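Local atomic coordinates of acetyl-CoA hydrolase/transferase family protein (Porphyromonas gingivalis, PDB entry 2NVV), a protein that probably hydrolyses acetyl-CoA or transfers its coenzyme A to another carboxylic acid, and binds zinc ions. Residues L103-L108 with Y335-E340; F405-A410 with P454-Y459; D217-A222 with S308-V313; E13-N18 with V120-I125. All coordinates share one frame; numbering follows the deposited sequence.

Contact 1. Residues L103-L108 with Y335-E340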
loop_
_atom_site.group_PDB
_atom_site.type_symbol
_atom_site.label_atom_id
_atom_site.label_comp_id
_atom_site.label_asym_id
_atom_site.label_seq_id
_atom_site.Cartn_x
_atom_site.Cartn_y
_atom_site.Cartn_z
ATOM N N LEU A 103 4.032 -8.266 -9.112
ATOM C CA LEU A 103 3.923 -8.102 -7.667
ATOM C C LEU A 103 4.710 -6.912 -7.180
ATOM O O LEU A 103 5.505 -6.352 -7.918
ATOM C CB LEU A 103 4.468 -9.354 -6.975
ATOM C CG LEU A 103 3.958 -10.715 -7.433
ATOM C CD1 LEU A 103 4.883 -11.797 -6.908
ATOM C CD2 LEU A 103 2.534 -10.914 -6.952
ATOM N N HIS A 104 4.466 -6.518 -5.937
ATOM C CA HIS A 104 5.221 -5.432 -5.330
ATOM C C HIS A 104 6.584 -6.103 -5.180
ATOM O O HIS A 104 6.694 -7.155 -4.547
ATOM C CB HIS A 104 4.647 -5.061 -3.955
ATOM C CG HIS A 104 3.293 -4.427 -4.015
ATOM N ND1 HIS A 104 3.040 -3.273 -4.728
ATOM C CD2 HIS A 104 2.119 -4.778 -3.436
ATOM C CE1 HIS A 104 1.768 -2.941 -4.583
ATOM N NE2 HIS A 104 1.188 -3.838 -3.804
ATOM N N LEU A 105 7.612 -5.509 -5.772
ATOM C CA LEU A 105 8.944 -6.101 -5.745
ATOM C C LEU A 105 9.502 -6.493 -4.379
ATOM O O LEU A 105 10.105 -7.550 -4.232
ATOM C CB LEU A 105 9.928 -5.180 -6.474
ATOM C CG LEU A 105 9.574 -4.923 -7.941
ATOM C CD1 LEU A 105 10.725 -4.204 -8.623
ATOM C CD2 LEU A 105 9.264 -6.245 -8.651
ATOM N N SER A 106 9.288 -5.667 -3.368
ATOM C CA SER A 106 9.825 -5.979 -2.042
ATOM C C SER A 106 9.258 -7.238 -1.390
ATOM O O SER A 106 9.815 -7.729 -0.411
ATOM C CB SER A 106 9.587 -4.803 -1.088
ATOM O OG SER A 106 8.232 -4.744 -0.684
ATOM N N THR A 107 8.161 -7.770 -1.924
ATOM C CA THR A 107 7.520 -8.937 -1.315
ATOM C C THR A 107 7.828 -10.326 -1.855
ATOM O O THR A 107 7.546 -11.304 -1.168
ATOM C CB THR A 107 5.989 -8.786 -1.325
ATOM O OG1 THR A 107 5.505 -8.866 -2.671
ATOM C CG2 THR A 107 5.583 -7.444 -0.757
ATOM N N LEU A 108 8.398 -10.425 -3.058
ATOM C CA LEU A 108 8.688 -11.733 -3.667
ATOM C C LEU A 108 9.624 -12.659 -2.882
ATOM O O LEU A 108 9.380 -13.865 -2.783
ATOM C CB LEU A 108 9.238 -11.553 -5.087
ATOM C CG LEU A 108 9.553 -12.850 -5.847
ATOM C CD1 LEU A 108 8.311 -13.707 -5.966
ATOM C CD2 LEU A 108 10.083 -12.519 -7.220
ATOM N N TYR A 335 15.228 -5.436 0.479
ATOM C CA TYR A 335 15.698 -4.325 1.301
ATOM C C TYR A 335 15.652 -2.975 0.599
ATOM O O TYR A 335 15.230 -1.995 1.189
ATOM C CB TYR A 335 17.109 -4.590 1.788
ATOM C CG TYR A 335 17.179 -5.689 2.816
ATOM C CD1 TYR A 335 17.243 -7.032 2.436
ATOM C CD2 TYR A 335 17.158 -5.384 4.179
ATOM C CE1 TYR A 335 17.285 -8.039 3.389
ATOM C CE2 TYR A 335 17.195 -6.381 5.136
ATOM C CZ TYR A 335 17.261 -7.704 4.743
ATOM O OH TYR A 335 17.306 -8.677 5.712
ATOM N N SER A 336 16.077 -2.920 -0.657
ATOM C CA SER A 336 16.061 -1.668 -1.401
ATOM C C SER A 336 14.646 -1.070 -1.521
ATOM O O SER A 336 14.484 0.150 -1.604
ATOM C CB SER A 336 16.665 -1.869 -2.802
ATOM O OG SER A 336 15.830 -2.657 -3.632
ATOM N N ASN A 337 13.633 -1.930 -1.513
ATOM C CA ASN A 337 12.238 -1.498 -1.644
ATOM C C ASN A 337 11.425 -1.745 -0.388
ATOM O O ASN A 337 10.205 -1.708 -0.427
ATOM C CB ASN A 337 11.552 -2.260 -2.788
ATOM C CG ASN A 337 12.176 -1.988 -4.134
ATOM O OD1 ASN A 337 13.389 -1.802 -4.252
ATOM N ND2 ASN A 337 11.348 -1.979 -5.166
ATOM N N ASN A 338 12.089 -1.978 0.731
ATOM C CA ASN A 338 11.367 -2.288 1.955
ATOM C C ASN A 338 10.546 -1.162 2.578
ATOM O O ASN A 338 11.054 -0.083 2.856
ATOM C CB ASN A 338 12.336 -2.855 2.994
ATOM C CG ASN A 338 11.625 -3.627 4.087
ATOM O OD1 ASN A 338 10.995 -3.044 4.969
ATOM N ND2 ASN A 338 11.706 -4.945 4.021
ATOM N N PRO A 339 9.247 -1.410 2.802
ATOM C CA PRO A 339 8.328 -0.438 3.402
ATOM C C PRO A 339 8.869 0.108 4.721
ATOM O O PRO A 339 8.814 1.303 4.980
ATOM C CB PRO A 339 7.052 -1.255 3.591
ATOM C CG PRO A 339 7.079 -2.189 2.396
ATOM C CD PRO A 339 8.525 -2.626 2.368
ATOM N N GLU A 340 9.395 -0.781 5.552
ATOM C CA GLU A 340 9.969 -0.406 6.847
ATOM C C GLU A 340 11.097 0.624 6.682
ATOM O O GLU A 340 11.108 1.660 7.349
ATOM C CB GLU A 340 10.513 -1.655 7.551
ATOM C CG GLU A 340 11.121 -1.417 8.926
ATOM C CD GLU A 340 11.661 -2.687 9.576
ATOM O OE1 GLU A 340 10.991 -3.733 9.513
ATOM O OE2 GLU A 340 12.756 -2.639 10.169
#
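S106 and N337 meet where a loop of the N-terminal half, after strand 99-100, touches the break between helices 333-336 and 339-345, a contact between the N-terminal and C-terminal family regions, both of Rossmann type by sequence. At its close-packed centre S106 CB lies 3.6 Å from N337 CB and also approaches the N337 carbonyl, while the N337 side chain crosses that of L105 at a slant, its ND2 3.7 Å from L105 CB. With CG anti to its own carbonyl carbon (chi1 -63°), N337 sends its amide past L105 toward E284, the predicted glutamyl thioester residue, whose OE2 is hydrogen-bonded to ND2. The amide's other end is held by S336 OG, 2.7 Å from N337 OD1; the two bonds are consistent with a fixed amide orientation and probably help to position the glutamate. No hydrogen bond joins the two segments themselves; S106 OG turns to D381 OD1. Packing thins toward P339, whose CD lies 3.7 Å from S106 OG, and on that side T107 is partly exposed. There R343 of the second subunit packs on T107 and P339 and bonds to S106 O. Within the break, N338 is the N-cap of helix 339-345, its OD1 accepting from E340 N at 2.8 Å.

Contact 2. Residues F405-A410 with P454-Y459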
loop_
_atom_site.group_PDB
_atom_site.type_symbol
_atom_site.label_atom_id
_atom_site.label_comp_id
_atom_site.label_asym_id
_atom_site.label_seq_id
_atom_site.Cartn_x
_atom_site.Cartn_y
_atom_site.Cartn_z
ATOM N N PHE A 405 -4.413 12.654 -18.489
ATOM C CA PHE A 405 -5.379 12.827 -17.401
ATOM C C PHE A 405 -6.777 12.491 -17.896
ATOM O O PHE A 405 -7.230 13.009 -18.912
ATOM C CB PHE A 405 -5.315 14.263 -16.882
ATOM C CG PHE A 405 -4.017 14.591 -16.215
ATOM C CD1 PHE A 405 -3.816 14.297 -14.866
ATOM C CD2 PHE A 405 -2.966 15.132 -16.944
ATOM C CE1 PHE A 405 -2.588 14.535 -14.264
ATOM C CE2 PHE A 405 -1.737 15.368 -16.347
ATOM C CZ PHE A 405 -1.550 15.068 -15.009
ATOM N N VAL A 406 -7.459 11.623 -17.158
ATOM C CA VAL A 406 -8.780 11.160 -17.533
ATOM C C VAL A 406 -9.763 11.198 -16.367
ATOM O O VAL A 406 -9.362 11.327 -15.214
ATOM C CB VAL A 406 -8.677 9.715 -18.048
ATOM C CG1 VAL A 406 -7.795 9.657 -19.287
ATOM C CG2 VAL A 406 -8.094 8.832 -16.956
ATOM N N PRO A 407 -11.070 11.090 -16.654
ATOM C CA PRO A 407 -12.085 11.108 -15.593
ATOM C C PRO A 407 -11.809 10.011 -14.565
ATOM O O PRO A 407 -11.846 10.257 -13.359
ATOM C CB PRO A 407 -13.384 10.870 -16.358
ATOM C CG PRO A 407 -13.110 11.525 -17.689
ATOM C CD PRO A 407 -11.698 11.088 -17.989
HETATM N N MSE A 408 -11.544 8.802 -15.059
HETATM C CA MSE A 408 -11.226 7.651 -14.219
HETATM C C MSE A 408 -10.158 6.830 -14.925
HETATM O O MSE A 408 -10.235 6.641 -16.136
HETATM C CB MSE A 408 -12.456 6.774 -13.995
HETATM C CG MSE A 408 -12.234 5.679 -12.962
HETATM SE SE MSE A 408 -13.627 4.309 -12.914
HETATM C CE MSE A 408 -14.909 5.146 -11.717
ATOM N N VAL A 409 -9.155 6.361 -14.179
ATOM C CA VAL A 409 -8.094 5.553 -14.782
ATOM C C VAL A 409 -8.650 4.168 -15.155
ATOM O O VAL A 409 -9.366 3.545 -14.367
ATOM C CB VAL A 409 -6.857 5.384 -13.834
ATOM C CG1 VAL A 409 -6.108 6.694 -13.703
ATOM C CG2 VAL A 409 -7.289 4.899 -12.478
ATOM N N ALA A 410 -8.318 3.708 -16.362
ATOM C CA ALA A 410 -8.768 2.416 -16.865
ATOM C C ALA A 410 -8.198 1.248 -16.064
ATOM O O ALA A 410 -8.620 0.106 -16.238
ATOM C CB ALA A 410 -8.399 2.271 -18.331
ATOM N N PRO A 454 -11.222 22.278 -19.864
ATOM C CA PRO A 454 -12.660 22.568 -19.823
ATOM C C PRO A 454 -13.576 21.343 -19.844
ATOM O O PRO A 454 -14.652 21.327 -19.227
ATOM C CB PRO A 454 -12.861 23.495 -21.028
ATOM C CG PRO A 454 -11.745 23.146 -21.934
ATOM C CD PRO A 454 -10.581 22.939 -21.014
ATOM N N LEU A 455 -13.130 20.309 -20.540
ATOM C CA LEU A 455 -13.889 19.074 -20.659
ATOM C C LEU A 455 -13.937 18.338 -19.318
ATOM O O LEU A 455 -14.968 17.784 -18.934
ATOM C CB LEU A 455 -13.246 18.204 -21.730
ATOM C CG LEU A 455 -14.104 17.237 -22.548
ATOM C CD1 LEU A 455 -15.437 17.865 -22.939
ATOM C CD2 LEU A 455 -13.303 16.838 -23.784
ATOM N N LEU A 456 -12.822 18.337 -18.594
ATOM C CA LEU A 456 -12.794 17.678 -17.296
ATOM C C LEU A 456 -13.511 18.533 -16.250
ATOM O O LEU A 456 -13.953 18.018 -15.226
ATOM C CB LEU A 456 -11.351 17.389 -16.880
ATOM C CG LEU A 456 -10.697 16.295 -17.736
ATOM C CD1 LEU A 456 -9.211 16.216 -17.433
ATOM C CD2 LEU A 456 -11.389 14.939 -17.475
ATOM N N ARG A 457 -13.631 19.838 -16.509
ATOM C CA ARG A 457 -14.338 20.715 -15.584
ATOM C C ARG A 457 -15.825 20.440 -15.765
ATOM O O ARG A 457 -16.589 20.468 -14.806
ATOM C CB ARG A 457 -14.048 22.200 -15.862
ATOM C CG ARG A 457 -12.677 22.671 -15.457
ATOM C CD ARG A 457 -12.582 24.193 -15.464
ATOM N NE ARG A 457 -11.203 24.661 -15.280
ATOM C CZ ARG A 457 -10.394 25.049 -16.265
ATOM N NH1 ARG A 457 -10.810 25.043 -17.525
ATOM N NH2 ARG A 457 -9.156 25.435 -15.986
ATOM N N GLN A 458 -16.226 20.176 -17.006
ATOM C CA GLN A 458 -17.619 19.864 -17.320
ATOM C C GLN A 458 -18.014 18.506 -16.744
ATOM O O GLN A 458 -19.184 18.263 -16.436
ATOM C CB GLN A 458 -17.836 19.844 -18.830
ATOM C CG GLN A 458 -17.825 21.211 -19.484
ATOM C CD GLN A 458 -18.051 21.131 -20.986
ATOM O OE1 GLN A 458 -17.299 20.469 -21.699
ATOM N NE2 GLN A 458 -19.086 21.804 -21.470
ATOM N N TYR A 459 -17.038 17.618 -16.602
ATOM C CA TYR A 459 -17.295 16.294 -16.056
ATOM C C TYR A 459 -17.711 16.392 -14.597
ATOM O O TYR A 459 -18.478 15.564 -14.106
ATOM C CB TYR A 459 -16.048 15.417 -16.163
ATOM C CG TYR A 459 -16.256 14.016 -15.638
ATOM C CD1 TYR A 459 -16.982 13.076 -16.369
ATOM C CD2 TYR A 459 -15.759 13.639 -14.389
ATOM C CE1 TYR A 459 -17.209 11.794 -15.866
ATOM C CE2 TYR A 459 -15.980 12.360 -13.874
ATOM C CZ TYR A 459 -16.704 11.448 -14.620
ATOM O OH TYR A 459 -16.920 10.202 -14.104
#
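P407 is the bump of this contact: its ring lodges in a hollow formed by L456 and Y459, three residues apart on helix 453-459. P407 CB sits over the centre of the Y459 ring, 3.8 Å from the centroid and 12° off the normal, a CH-pi contact made squarely with the face. The neighbouring corner of the pyrrolidine, CG, lies 3.8 Å from L456 CD2, with the two side chains crossing nearly at right angles. Y459 is swung out by its first torsion, CG anti to the backbone N (chi1 -179°), which brings the ring face against P407 CB. L456 forks around the end of strand 405-406: CD2 takes the proline, while CD1 reaches back to F405 O at 4.0 Å and, more loosely, to F405 CB. F478 of helix 477-484 packs on both P407 and L456, and I444 of helix 436-446 backs L456. The polar atoms bond elsewhere, Y459 OH to Q470 and N471, and P407 O to Q470 NE2. Since no hydrogen bond passes between 405-410 and 454-459, the helix is held to the strand end by apolar packing and the CH-pi contact, while directional bonds go to other partners, among them Q470, N471 and strand 355-357.

Contact 3. Residues D217-A222 with S308-V313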
loop_
_atom_site.group_PDB
_atom_site.type_symbol
_atom_site.label_atom_id
_atom_site.label_comp_id
_atom_site.label_asym_id
_atom_site.label_seq_id
_atom_site.Cartn_x
_atom_site.Cartn_y
_atom_site.Cartn_z
ATOM N N ASP A 217 25.801 -2.837 -22.387
ATOM C CA ASP A 217 25.426 -2.218 -23.657
ATOM C C ASP A 217 25.817 -0.758 -23.507
ATOM O O ASP A 217 26.084 -0.304 -22.389
ATOM C CB ASP A 217 23.921 -2.296 -23.905
ATOM C CG ASP A 217 23.441 -3.705 -24.172
ATOM O OD1 ASP A 217 23.386 -4.510 -23.205
ATOM O OD2 ASP A 217 23.121 -3.997 -25.354
ATOM N N GLU A 218 25.875 -0.015 -24.604
ATOM C CA GLU A 218 26.216 1.386 -24.465
ATOM C C GLU A 218 24.940 2.200 -24.495
ATOM O O GLU A 218 23.880 1.695 -24.862
ATOM C CB GLU A 218 27.169 1.860 -25.562
ATOM C CG GLU A 218 27.601 3.313 -25.358
ATOM C CD GLU A 218 28.375 3.543 -24.047
ATOM O OE1 GLU A 218 29.530 3.066 -23.943
ATOM O OE2 GLU A 218 27.837 4.198 -23.122
ATOM N N SER A 219 25.056 3.458 -24.081
ATOM C CA SER A 219 23.932 4.379 -24.035
ATOM C C SER A 219 23.413 4.617 -25.443
ATOM O O SER A 219 24.173 5.002 -26.336
ATOM C CB SER A 219 24.366 5.702 -23.399
ATOM O OG SER A 219 25.516 6.227 -24.045
ATOM N N ASP A 220 22.116 4.383 -25.628
ATOM C CA ASP A 220 21.474 4.550 -26.919
ATOM C C ASP A 220 20.507 5.737 -26.956
ATOM O O ASP A 220 19.633 5.861 -26.093
ATOM C CB ASP A 220 20.735 3.259 -27.282
ATOM C CG ASP A 220 21.694 2.098 -27.576
ATOM O OD1 ASP A 220 21.226 0.945 -27.744
ATOM O OD2 ASP A 220 22.922 2.341 -27.643
ATOM N N PHE A 221 20.692 6.590 -27.965
ATOM C CA PHE A 221 19.890 7.795 -28.219
ATOM C C PHE A 221 18.999 8.299 -27.084
ATOM O O PHE A 221 17.942 7.705 -26.791
ATOM C CB PHE A 221 19.041 7.569 -29.469
ATOM C CG PHE A 221 18.181 8.745 -29.845
ATOM C CD1 PHE A 221 18.723 10.022 -29.960
ATOM C CD2 PHE A 221 16.829 8.565 -30.118
ATOM C CE1 PHE A 221 17.928 11.106 -30.347
ATOM C CE2 PHE A 221 16.027 9.639 -30.506
ATOM C CZ PHE A 221 16.579 10.914 -30.622
ATOM N N ALA A 222 19.413 9.406 -26.462
ATOM C CA ALA A 222 18.651 9.995 -25.355
ATOM C C ALA A 222 18.487 11.494 -25.576
ATOM O O ALA A 222 19.089 12.310 -24.861
ATOM C CB ALA A 222 19.364 9.732 -24.019
ATOM N N SER A 308 22.382 0.055 -13.122
ATOM C CA SER A 308 22.067 -0.078 -14.533
ATOM C C SER A 308 22.620 1.100 -15.310
ATOM O O SER A 308 21.892 2.041 -15.620
ATOM C CB SER A 308 20.555 -0.167 -14.714
ATOM O OG SER A 308 20.043 -1.308 -14.047
ATOM N N VAL A 309 23.908 1.036 -15.632
ATOM C CA VAL A 309 24.571 2.115 -16.354
ATOM C C VAL A 309 25.136 1.684 -17.704
ATOM O O VAL A 309 25.308 0.495 -17.959
ATOM C CB VAL A 309 25.710 2.707 -15.512
ATOM C CG1 VAL A 309 25.149 3.261 -14.207
ATOM C CG2 VAL A 309 26.766 1.639 -15.249
ATOM N N SER A 310 25.418 2.660 -18.564
ATOM C CA SER A 310 25.959 2.377 -19.886
ATOM C C SER A 310 27.380 1.838 -19.771
ATOM O O SER A 310 27.993 1.931 -18.712
ATOM C CB SER A 310 25.933 3.643 -20.745
ATOM O OG SER A 310 26.610 4.708 -20.111
ATOM N N ARG A 311 27.893 1.266 -20.856
ATOM C CA ARG A 311 29.241 0.698 -20.864
ATOM C C ARG A 311 30.305 1.734 -20.528
ATOM O O ARG A 311 31.270 1.441 -19.827
ATOM C CB ARG A 311 29.556 0.082 -22.229
ATOM C CG ARG A 311 30.972 -0.489 -22.343
ATOM C CD ARG A 311 31.249 -1.014 -23.740
ATOM N NE ARG A 311 30.222 -1.956 -24.180
ATOM C CZ ARG A 311 30.169 -2.484 -25.398
ATOM N NH1 ARG A 311 29.201 -3.332 -25.721
ATOM N NH2 ARG A 311 31.090 -2.165 -26.291
ATOM N N SER A 312 30.128 2.948 -21.032
ATOM C CA SER A 312 31.091 4.009 -20.774
ATOM C C SER A 312 31.162 4.330 -19.291
ATOM O O SER A 312 32.238 4.562 -18.737
ATOM C CB SER A 312 30.705 5.269 -21.541
ATOM O OG SER A 312 31.446 6.385 -21.060
ATOM N N VAL A 313 29.996 4.333 -18.656
ATOM C CA VAL A 313 29.881 4.640 -17.240
ATOM C C VAL A 313 30.390 3.525 -16.332
ATOM O O VAL A 313 31.068 3.789 -15.332
ATOM C CB VAL A 313 28.415 4.964 -16.884
ATOM C CG1 VAL A 313 28.262 5.126 -15.384
ATOM C CG2 VAL A 313 27.986 6.244 -17.584
#
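E218 brings its carboxylate to the first turn of helix 311-318, lying beside S310 and S312. Two bonds cross between the segments, both weak. S312 N donates to E218 OE2 over 3.3 Å in a fairly straight line (161°), and R311 N gives a bent bond to D217 O at 2.8 Å. Two backbone N-H groups of the helix start thus find acceptors in the loop. E218 OE2 is also gripped from its own segment: S219 N reaches it at 3.0 Å, nearly straight at 172°, and S219 OG at 3.2 Å, the two arriving from opposite faces of the carboxylate plane on its anti side. A bend at the second torsion (chi2 62°) curls the E218 chain back so that one oxygen can serve both segments. The helix start probably favours the negative charge of this group. The positive end of R311 goes elsewhere, its NE donating to N216 O, while E218 OE1 stays 5.1 Å from R311 NE, too far for a salt bridge. S310, at the N-cap position, packs its CB 3.7 Å from S219 CB, and its OG bonds to D288 OD1. This surface contact ties the linker between strand 206-212 and helix 226-245 to the start of helix 311-318, which also packs on helix 288-295 through V313, with V309 just ahead of it.

Contact 4. Residues E13-N18 with V120-I125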
loop_
_atom_site.group_PDB
_atom_site.type_symbol
_atom_site.label_atom_id
_atom_site.label_comp_id
_atom_site.label_asym_id
_atom_site.label_seq_id
_atom_site.Cartn_x
_atom_site.Cartn_y
_atom_site.Cartn_z
ATOM N N GLU A 13 21.120 -28.532 -19.680
ATOM C CA GLU A 13 20.601 -29.879 -19.487
ATOM C C GLU A 13 20.080 -30.081 -18.071
ATOM O O GLU A 13 19.317 -31.012 -17.818
ATOM C CB GLU A 13 21.683 -30.918 -19.801
ATOM C CG GLU A 13 22.144 -30.923 -21.264
ATOM C CD GLU A 13 23.164 -32.016 -21.552
ATOM O OE1 GLU A 13 22.862 -33.192 -21.253
ATOM O OE2 GLU A 13 24.264 -31.713 -22.074
ATOM N N PHE A 14 20.486 -29.201 -17.155
ATOM C CA PHE A 14 20.050 -29.285 -15.766
ATOM C C PHE A 14 18.680 -28.642 -15.556
ATOM O O PHE A 14 18.146 -28.654 -14.442
ATOM C CB PHE A 14 21.063 -28.624 -14.837
ATOM C CG PHE A 14 22.374 -29.352 -14.749
ATOM C CD1 PHE A 14 23.394 -29.105 -15.668
ATOM C CD2 PHE A 14 22.591 -30.296 -13.749
ATOM C CE1 PHE A 14 24.606 -29.788 -15.590
ATOM C CE2 PHE A 14 23.799 -30.981 -13.665
ATOM C CZ PHE A 14 24.806 -30.726 -14.587
ATOM N N VAL A 15 18.123 -28.074 -16.623
ATOM C CA VAL A 15 16.806 -27.448 -16.561
ATOM C C VAL A 15 15.851 -28.343 -17.334
ATOM O O VAL A 15 16.104 -28.685 -18.493
ATOM C CB VAL A 15 16.813 -26.034 -17.194
ATOM C CG1 VAL A 15 15.411 -25.454 -17.187
ATOM C CG2 VAL A 15 17.767 -25.122 -16.429
ATOM N N HIS A 16 14.754 -28.727 -16.687
ATOM C CA HIS A 16 13.777 -29.611 -17.312
ATOM C C HIS A 16 12.401 -28.971 -17.398
ATOM O O HIS A 16 12.123 -27.972 -16.734
ATOM C CB HIS A 16 13.693 -30.905 -16.519
ATOM C CG HIS A 16 15.027 -31.456 -16.135
ATOM N ND1 HIS A 16 15.834 -32.142 -17.018
ATOM C CD2 HIS A 16 15.713 -31.393 -14.971
ATOM C CE1 HIS A 16 16.959 -32.478 -16.414
ATOM N NE2 HIS A 16 16.911 -32.034 -15.171
ATOM N N HIS A 17 11.539 -29.547 -18.224
ATOM C CA HIS A 17 10.199 -29.018 -18.385
ATOM C C HIS A 17 9.512 -28.992 -17.034
ATOM O O HIS A 17 9.669 -29.914 -16.226
ATOM C CB HIS A 17 9.399 -29.881 -19.360
ATOM C CG HIS A 17 7.927 -29.618 -19.325
ATOM N ND1 HIS A 17 7.012 -30.565 -18.912
ATOM C CD2 HIS A 17 7.214 -28.505 -19.615
ATOM C CE1 HIS A 17 5.797 -30.046 -18.951
ATOM N NE2 HIS A 17 5.892 -28.797 -19.373
ATOM N N ASN A 18 8.761 -27.924 -16.791
ATOM C CA ASN A 18 8.015 -27.753 -15.549
ATOM C C ASN A 18 8.873 -27.379 -14.342
ATOM O O ASN A 18 8.371 -27.292 -13.223
ATOM C CB ASN A 18 7.221 -29.014 -15.235
ATOM C CG ASN A 18 5.890 -28.709 -14.585
ATOM O OD1 ASN A 18 5.026 -28.064 -15.190
ATOM N ND2 ASN A 18 5.712 -29.172 -13.342
ATOM N N VAL A 120 11.661 -23.780 -6.018
ATOM C CA VAL A 120 12.641 -23.193 -6.924
ATOM C C VAL A 120 13.556 -24.383 -7.224
ATOM O O VAL A 120 14.290 -24.849 -6.346
ATOM C CB VAL A 120 13.495 -22.089 -6.254
ATOM C CG1 VAL A 120 14.409 -21.473 -7.287
ATOM C CG2 VAL A 120 12.618 -21.025 -5.633
ATOM N N ASP A 121 13.499 -24.888 -8.449
ATOM C CA ASP A 121 14.315 -26.035 -8.820
ATOM C C ASP A 121 15.775 -25.684 -9.072
ATOM O O ASP A 121 16.687 -26.330 -8.559
ATOM C CB ASP A 121 13.713 -26.699 -10.051
ATOM C CG ASP A 121 12.390 -27.346 -9.754
ATOM O OD1 ASP A 121 12.380 -28.381 -9.059
ATOM O OD2 ASP A 121 11.361 -26.811 -10.202
ATOM N N VAL A 122 15.996 -24.655 -9.871
ATOM C CA VAL A 122 17.348 -24.227 -10.161
ATOM C C VAL A 122 17.436 -22.703 -10.178
ATOM O O VAL A 122 16.436 -21.999 -10.393
ATOM C CB VAL A 122 17.854 -24.851 -11.512
ATOM C CG1 VAL A 122 16.670 -25.289 -12.362
ATOM C CG2 VAL A 122 18.705 -23.873 -12.278
ATOM N N ALA A 123 18.640 -22.207 -9.898
ATOM C CA ALA A 123 18.917 -20.784 -9.892
ATOM C C ALA A 123 20.053 -20.541 -10.874
ATOM O O ALA A 123 21.110 -21.172 -10.771
ATOM C CB ALA A 123 19.327 -20.341 -8.497
ATOM N N ILE A 124 19.825 -19.661 -11.849
ATOM C CA ILE A 124 20.870 -19.317 -12.810
ATOM C C ILE A 124 21.347 -17.940 -12.359
ATOM O O ILE A 124 20.543 -17.019 -12.259
ATOM C CB ILE A 124 20.342 -19.180 -14.250
ATOM C CG1 ILE A 124 19.309 -20.267 -14.568
ATOM C CG2 ILE A 124 21.509 -19.247 -15.219
ATOM C CD1 ILE A 124 19.844 -21.652 -14.655
ATOM N N ILE A 125 22.638 -17.793 -12.075
ATOM C CA ILE A 125 23.142 -16.503 -11.625
ATOM C C ILE A 125 24.401 -16.030 -12.350
ATOM O O ILE A 125 25.207 -16.836 -12.799
ATOM C CB ILE A 125 23.437 -16.530 -10.107
ATOM C CG1 ILE A 125 24.526 -17.556 -9.800
ATOM C CG2 ILE A 125 22.179 -16.886 -9.342
ATOM C CD1 ILE A 125 24.953 -17.603 -8.339
#
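V15 faces V122 and I124 with a single methyl, CG2, which lies 4.2 Å from V122 CG1 and 4.4 Å from I124 CD1. CG1 of V15 stands anti to the backbone N (chi1 177°), so CG2 is set beside that nitrogen and points at the strand. V122 and I124 are two residues apart on strand 122-127 and project from the same face; V122 meets the methyl with one branch tip, whereas I124 brings the end of its longer, bent branch, CD1, to the same methyl. The contact is light: the CA atoms of V15 and V122 are 7.2 Å apart, and the two backbones run at 124° to each other rather than side by side. V21 of strand 20-23 touches all three side chains, and helix 35-47 adds I39 on V15 and V35 on I124. At the edge, F14 O comes within 4.2 Å of V122 CG1 but its hydrogen-bond partner is R154 NE, while V15 O is bonded to R42 NE. D121 OD2 accepts from N20 N, linking the foot of the strand to the start of its neighbour. Loop 13-18 therefore packs against one face of a parallel sheet just before entering its strand 20-23, beside strand 122-127; this parallel sheet with a helix over its face is typical of a Rossmann-like alpha/beta domain.

How the contacts relate
Along the chain, contacts 4 and 1 interlock, their segments alternating; contact 3 falls wholly within the long span that contact 1 bridges, and contact 2 follows last. Contact 4 belongs to the seven-stranded parallel sheet of the N-terminal half, contact 2 to the C-terminal half, some 48 Å away between centres and on the opposite side of the chain's centre. Contact 1 lies between them, 25 Å from contact 4 and 33 Å from contact 2, joining the two halves near the predicted active-site glutamate. Contact 3, 27 Å from contact 1, fastens the linker that leaves strand 206-212. Contacts 1 and 2 both touch the second subunit, but the joining of the halves and the dimer interface coincide at contact 1.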